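Local coordinates for protein tripartite terminase subunit 3 (Human herpesvirus 5, PDB 3N4P) that forms the nuclease-bearing large subunit of the viral terminase, the motor that probably drives genomic DNA into empty capsids during packaging, at residues P180-M184 against G185-A189; L217-P221 against I222-L226. All blocks are in the same frame, centred on the assembly; numbering follows the deposited sequence.

Overall arrangement
Both contacts are local: in each, a loop leads into a helix and side chains meet a few residues further on. Interaction 1 joins the loop after strand 178-179 to the start of helix 187-200, and is largely a surface contact beside the nuclease site; interaction 2 starts helix 221-229 and is partly buried. They lie on opposite sides of the chain's centre, with centres about 26 Å apart, yet helix 256-267 packs against both. Their chemistry differs. In 180-189 one tyrosine-carboxylate bond and a thioether-aliphatic contact span the turn, whereas in 217-226 backbone bonds and an aspartate N-cap start the helix, with two barely overlapping rings beside it.

Interaction 1 of 2, residues P180-M184 against G185-A189; sequences PFYLM and GRDKA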
# COMPACT_ATOMS: atom_id res chain seq x y z
N PRO B 180 17.47 31.26 -8.51
CA PRO B 180 16.56 30.14 -8.14
C PRO B 180 16.61 28.98 -9.11
O PRO B 180 15.56 28.58 -9.60
CB PRO B 180 15.18 30.79 -8.22
CG PRO B 180 15.34 31.90 -9.23
CD PRO B 180 16.74 32.43 -9.04
N PHE B 181 17.80 28.44 -9.36
CA PHE B 181 17.93 27.24 -10.16
C PHE B 181 18.87 26.22 -9.55
O PHE B 181 19.53 26.50 -8.56
CB PHE B 181 18.12 27.48 -11.69
CG PHE B 181 19.48 28.00 -12.10
CD1 PHE B 181 19.72 29.35 -12.23
CD2 PHE B 181 20.50 27.11 -12.44
CE1 PHE B 181 20.96 29.85 -12.65
CE2 PHE B 181 21.75 27.59 -12.86
CZ PHE B 181 21.99 28.96 -12.96
N TYR B 182 18.77 24.99 -10.06
CA TYR B 182 19.61 23.86 -9.67
C TYR B 182 20.27 23.34 -10.93
O TYR B 182 19.68 23.33 -12.01
CB TYR B 182 18.78 22.75 -9.01
CG TYR B 182 19.54 21.43 -8.83
CD1 TYR B 182 19.39 20.39 -9.73
CD2 TYR B 182 20.45 21.27 -7.79
CE1 TYR B 182 20.11 19.19 -9.61
CE2 TYR B 182 21.20 20.08 -7.67
CZ TYR B 182 21.01 19.06 -8.57
OH TYR B 182 21.70 17.94 -8.43
N LEU B 183 21.51 22.93 -10.76
CA LEU B 183 22.34 22.45 -11.84
C LEU B 183 22.70 20.98 -11.62
O LEU B 183 23.21 20.61 -10.56
CB LEU B 183 23.61 23.29 -11.90
CG LEU B 183 23.73 24.25 -13.08
CD1 LEU B 183 24.69 25.43 -12.76
CD2 LEU B 183 24.18 23.48 -14.34
N MET B 184 22.40 20.14 -12.61
CA MET B 184 22.78 18.75 -12.54
C MET B 184 24.24 18.73 -12.89
O MET B 184 24.71 19.56 -13.68
CB MET B 184 22.00 17.93 -13.54
CG MET B 184 22.04 16.47 -13.22
SD MET B 184 20.32 15.99 -13.07
CE MET B 184 20.01 15.28 -14.70
N GLY B 185 24.97 17.84 -12.25
CA GLY B 185 26.39 17.77 -12.48
C GLY B 185 26.76 16.45 -11.88
O GLY B 185 26.05 15.44 -12.10
N ARG B 186 27.82 16.47 -11.09
CA ARG B 186 28.34 15.24 -10.45
C ARG B 186 27.27 14.57 -9.62
O ARG B 186 27.31 13.38 -9.41
CB ARG B 186 29.56 15.54 -9.55
CG ARG B 186 30.89 15.25 -10.19
CD ARG B 186 31.00 15.75 -11.62
NE ARG B 186 31.91 14.91 -12.40
CZ ARG B 186 33.13 15.26 -12.81
NH1 ARG B 186 33.62 16.46 -12.53
NH2 ARG B 186 33.85 14.40 -13.52
N ASP B 187 26.32 15.37 -9.15
CA ASP B 187 25.20 14.85 -8.37
C ASP B 187 24.51 13.60 -8.95
O ASP B 187 24.26 12.67 -8.23
CB ASP B 187 24.15 15.96 -8.21
CG ASP B 187 24.64 17.07 -7.34
OD1 ASP B 187 25.57 16.78 -6.52
OD2 ASP B 187 24.15 18.22 -7.49
N LYS B 188 24.17 13.62 -10.24
CA LYS B 188 23.31 12.61 -10.84
C LYS B 188 23.77 11.15 -10.54
O LYS B 188 22.96 10.25 -10.30
CB LYS B 188 23.25 12.81 -12.35
CG LYS B 188 22.02 12.23 -12.93
CD LYS B 188 22.24 11.62 -14.30
CE LYS B 188 20.92 11.76 -15.14
NZ LYS B 188 20.54 10.47 -15.83
N ALA B 189 25.06 10.90 -10.54
CA ALA B 189 25.48 9.52 -10.27
C ALA B 189 25.14 9.14 -8.82
O ALA B 189 24.48 8.16 -8.59
CB ALA B 189 26.90 9.32 -10.59
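Tyr182 holds CG anti to the backbone N (chi1 168°), as does Met184, which carries their side chains along the chain to Asp187 and Lys188, while Asp187 sends its carboxylate back with CG anti to its own carbonyl carbon. Tyr182 and Asp187 thus approach from opposite directions. The phenol donates a hydrogen bond from Tyr182 OH to Asp187 OD2 at 2.6 Å, reaching the oxygen on its anti side and 24° out of the carboxylate plane. Ring and carboxylate are only 12° from coplanar, with OD2 at the ring edge. The same tyrosine presents an edge-to-face contact to Tyr169, and its backbone bonds to Val138 and Gly140, which ties the loop to the end of strand 133-138. Next to this polar pair Met184 bends at chi2 and chi3 and crosses Lys188 obliquely: its methyl carbon CE lies 3.7 Å from CE of Lys188, and its SD 4.1 Å from CG of Lys188. The lysine therefore meets the thioether with its aliphatic chain. Met263 of helix 256-267 touches both of these side chains. Within the turn both pairs span, Gly185 O receives the N-H of Lys188 at 3.2 Å. The side chain of Met184 comes about 4 Å from that of Glu139, which with Asp68 binds magnesium. This is a loop-to-helix turn beside the magnesium site of the C-terminal nuclease domain of the terminase large subunit, and its second half, 185-189, belongs to the region 185-205 required for interaction with UL56 and for DNA packaging.

Interaction 2 of 2, residues L217-P221 against I222-L226; sequences LSHDP and IEYLL
His219 lays its imidazole beside the ring of Tyr224, the planes 21° apart but slid so far that they barely overlap, with centroids 5.3 Å apart. The nearest atoms are ND1 of His219 and CD2 of Tyr224, at 3.6 Å. Tyr224 OH is hydrogen-bonded to ND1 of His99. Asp220, the residue after His219, is the N-cap of helix 221-229. Its CG stands anti to the backbone N (chi1 171°), bringing OD1 round to accept from Ile222 N at 3.3 Å; the donor sits well above the carboxylate plane and the N-H...O angle is 138°, a bent capping bond. Two backbone bonds open the helix: Tyr224 N to Asp220 O at 3.1 Å and Leu225 N to Pro221 O at 2.8 Å. The Pro221 ring packs on Leu97 of strand 91-100, and Ile222 on Phe43 of helix 37-45. OD2 of Asp220 turns to a salt bridge with Arg47. OD2 also lies 5.1 Å from OE1 of Glu223; Arg47 and the magnesium ion about 3 Å from the Glu223 side chain probably ease this like charge, and the negative cap would suit the positive end of the helix dipole.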
# COMPACT_ATOMS: atom_id res chain seq x y z
N LEU B 217 -5.43 10.22 -16.21
CA LEU B 217 -6.44 9.88 -17.18
C LEU B 217 -6.05 8.86 -18.26
O LEU B 217 -6.98 8.34 -18.94
CB LEU B 217 -7.11 11.14 -17.87
CG LEU B 217 -7.66 12.30 -17.00
CD1 LEU B 217 -8.28 13.36 -17.94
CD2 LEU B 217 -8.73 11.85 -15.99
N SER B 218 -4.77 8.58 -18.43
CA SER B 218 -4.27 7.61 -19.42
C SER B 218 -3.66 6.34 -18.82
O SER B 218 -3.64 5.30 -19.49
CB SER B 218 -3.16 8.25 -20.30
OG SER B 218 -3.47 9.62 -20.62
N HIS B 219 -3.09 6.44 -17.62
CA HIS B 219 -2.44 5.31 -16.97
C HIS B 219 -2.57 5.47 -15.49
O HIS B 219 -2.58 6.60 -15.00
CB HIS B 219 -0.90 5.27 -17.20
CG HIS B 219 -0.52 5.09 -18.61
ND1 HIS B 219 0.07 6.10 -19.35
CD2 HIS B 219 -0.61 4.01 -19.44
CE1 HIS B 219 0.30 5.67 -20.59
NE2 HIS B 219 -0.12 4.42 -20.67
N ASP B 220 -2.59 4.35 -14.77
CA ASP B 220 -2.09 4.39 -13.33
C ASP B 220 -0.68 5.01 -13.28
O ASP B 220 0.21 4.47 -13.95
CB ASP B 220 -2.15 2.96 -12.73
CG ASP B 220 -1.43 2.86 -11.34
OD1 ASP B 220 -1.23 3.89 -10.60
OD2 ASP B 220 -1.04 1.73 -10.99
N PRO B 221 -0.47 6.17 -12.58
CA PRO B 221 0.85 6.84 -12.61
C PRO B 221 2.01 6.02 -12.11
O PRO B 221 3.15 6.15 -12.62
CB PRO B 221 0.71 8.07 -11.69
CG PRO B 221 -0.86 8.40 -11.68
CD PRO B 221 -1.54 7.02 -12.00
N ILE B 222 1.74 5.20 -11.09
CA ILE B 222 2.73 4.27 -10.61
C ILE B 222 3.11 3.17 -11.61
O ILE B 222 4.29 2.77 -11.71
CB ILE B 222 2.32 3.70 -9.24
CG1 ILE B 222 2.25 4.84 -8.15
CG2 ILE B 222 3.24 2.55 -8.90
CD1 ILE B 222 3.51 5.71 -8.15
N GLU B 223 2.15 2.66 -12.37
CA GLU B 223 2.47 1.67 -13.47
C GLU B 223 3.30 2.32 -14.59
O GLU B 223 4.29 1.75 -15.08
CB GLU B 223 1.20 1.04 -14.04
CG GLU B 223 1.37 0.19 -15.34
CD GLU B 223 0.29 -0.95 -15.51
OE1 GLU B 223 -0.95 -0.66 -15.55
OE2 GLU B 223 0.71 -2.14 -15.64
N TYR B 224 2.97 3.57 -14.92
CA TYR B 224 3.75 4.37 -15.84
C TYR B 224 5.19 4.61 -15.33
O TYR B 224 6.14 4.50 -16.10
CB TYR B 224 3.03 5.71 -15.98
CG TYR B 224 3.65 6.62 -16.99
CD1 TYR B 224 4.38 7.74 -16.59
CD2 TYR B 224 3.49 6.39 -18.39
CE1 TYR B 224 4.95 8.60 -17.53
CE2 TYR B 224 4.08 7.24 -19.34
CZ TYR B 224 4.78 8.35 -18.91
OH TYR B 224 5.32 9.20 -19.84
N LEU B 225 5.32 5.01 -14.06
CA LEU B 225 6.58 5.24 -13.42
C LEU B 225 7.39 3.89 -13.33
O LEU B 225 8.59 3.88 -13.58
CB LEU B 225 6.39 5.86 -12.01
CG LEU B 225 7.67 6.05 -11.20
CD1 LEU B 225 8.48 7.17 -11.77
CD2 LEU B 225 7.42 6.37 -9.71
N LEU B 226 6.74 2.77 -13.04
CA LEU B 226 7.42 1.49 -13.10
C LEU B 226 8.02 1.14 -14.48
O LEU B 226 9.10 0.51 -14.57
CB LEU B 226 6.49 0.38 -12.73
CG LEU B 226 6.53 -0.40 -11.41
CD1 LEU B 226 7.96 -0.48 -10.71
CD2 LEU B 226 5.45 -0.03 -10.41